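Local coordinates for protein transcriptional regulator, MarR family (Silicibacter pomeroyi DSS-3, PDB 3CDH) that probably binds DNA as a transcription factor of the MarR family, through a winged helix-turn-helix domain, at residues D79-D82 against L86-R89. Numbering follows the deposited sequence.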
# COMPACT_ATOMS: atom_id res chain seq x y z
N ASP B 79 -14.69 -12.86 11.68
CA ASP B 79 -15.49 -14.06 11.95
C ASP B 79 -14.70 -15.35 11.82
O ASP B 79 -14.91 -16.31 12.59
CB ASP B 79 -16.66 -14.18 11.00
CG ASP B 79 -17.71 -13.13 11.23
OD1 ASP B 79 -17.79 -12.53 12.33
OD2 ASP B 79 -18.46 -12.89 10.26
N GLN B 80 -13.81 -15.39 10.84
CA GLN B 80 -13.04 -16.61 10.60
C GLN B 80 -12.08 -16.86 11.75
O GLN B 80 -11.93 -18.00 12.20
CB GLN B 80 -12.27 -16.52 9.29
CG GLN B 80 -13.15 -16.54 8.11
CD GLN B 80 -12.38 -16.33 6.83
OE1 GLN B 80 -11.47 -15.49 6.75
NE2 GLN B 80 -12.72 -17.13 5.81
N MSE B 81 -11.45 -15.79 12.23
CA MSE B 81 -10.57 -15.87 13.36
C MSE B 81 -11.33 -16.27 14.62
O MSE B 81 -10.84 -17.02 15.46
CB MSE B 81 -9.86 -14.55 13.54
CG MSE B 81 -8.95 -14.23 12.40
SE MSE B 81 -8.14 -12.45 12.58
CE MSE B 81 -6.77 -12.82 13.88
N ASP B 82 -12.54 -15.75 14.77
CA ASP B 82 -13.43 -16.14 15.84
C ASP B 82 -13.65 -17.64 15.76
O ASP B 82 -13.41 -18.32 16.74
CB ASP B 82 -14.74 -15.38 15.69
CG ASP B 82 -15.62 -15.44 16.94
OD1 ASP B 82 -15.65 -16.48 17.62
OD2 ASP B 82 -16.33 -14.42 17.23
N LEU B 86 -9.13 -17.62 17.71
CA LEU B 86 -8.12 -16.58 17.96
C LEU B 86 -8.67 -15.33 18.60
O LEU B 86 -7.95 -14.59 19.28
CB LEU B 86 -7.38 -16.23 16.67
CG LEU B 86 -6.70 -17.44 16.04
CD1 LEU B 86 -5.95 -17.02 14.79
CD2 LEU B 86 -5.76 -18.18 17.06
N VAL B 87 -9.96 -15.10 18.39
CA VAL B 87 -10.56 -13.79 18.67
C VAL B 87 -11.97 -13.97 19.20
O VAL B 87 -12.68 -14.85 18.77
CB VAL B 87 -10.55 -12.96 17.38
CG1 VAL B 87 -11.62 -11.94 17.38
CG2 VAL B 87 -9.22 -12.28 17.23
N THR B 88 -12.40 -13.14 20.15
CA THR B 88 -13.77 -13.28 20.67
C THR B 88 -14.52 -11.94 20.79
O THR B 88 -13.89 -10.89 20.84
CB THR B 88 -13.74 -14.13 21.96
OG1 THR B 88 -15.05 -14.62 22.24
CG2 THR B 88 -13.18 -13.36 23.14
N ARG B 89 -15.86 -11.98 20.80
CA ARG B 89 -16.66 -10.76 20.98
C ARG B 89 -16.77 -10.45 22.47
O ARG B 89 -16.99 -11.33 23.29
CB ARG B 89 -18.07 -10.86 20.39
CG ARG B 89 -18.22 -11.62 19.08
CD ARG B 89 -18.09 -10.76 17.84
NE ARG B 89 -17.42 -11.49 16.76
CZ ARG B 89 -17.68 -11.34 15.47
NH1 ARG B 89 -18.62 -10.50 15.05
NH2 ARG B 89 -17.00 -12.04 14.59
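Arg89 reaches back from the strand to the helix and sets its guanidinium against two carboxylates one helical turn apart, Asp79 and Asp82. The Asp79 carboxylate comes in at the guanidinium edge, the two flat groups nearly coplanar at 16°; its OD1 and Arg89 NH2 are modelled as a salt bridge at 2.4 Å, too short to take literally, and the arginine has a second deposited conformer, which leaves the details of its grip tentative. Asp82 approaches differently: its side chain crosses that of Arg89 at about a right angle, and OD2 accepts a salt-bridge hydrogen bond from Arg89 NE over 3.2 Å, the donor nearly in line with the C-O bond but OD2 27° out of the guanidinium plane. With CG anti to the backbone N (chi1 -165°), the Asp82 carboxylate comes within reach of NE, while bends at chi2 and chi3 fold the arginine chain back over the helix. Replacing Asp82 by an alanine removes that acceptor and would probably leave the guanidinium with the Asp79 carboxylate as its remaining partner across this contact, freer to turn. In the winged helix-turn-helix fold of MarR proteins, helix 71-84 is the expected recognition helix, and strand 87-89, which pairs with strand 100-103, starts the wing; this contact spans the tight link joining them. At the turn, Leu86 N donates to Met81 O at 2.9 Å, and Asp82 CA makes a CA-H...O contact with Val87 O. On the buried side, the selenomethionine Met81 rests its CE against Val87 CG2, 4.2 Å apart. Val48 and Leu49 of helix 43-54 pack on Met81, and Leu52 on Val87.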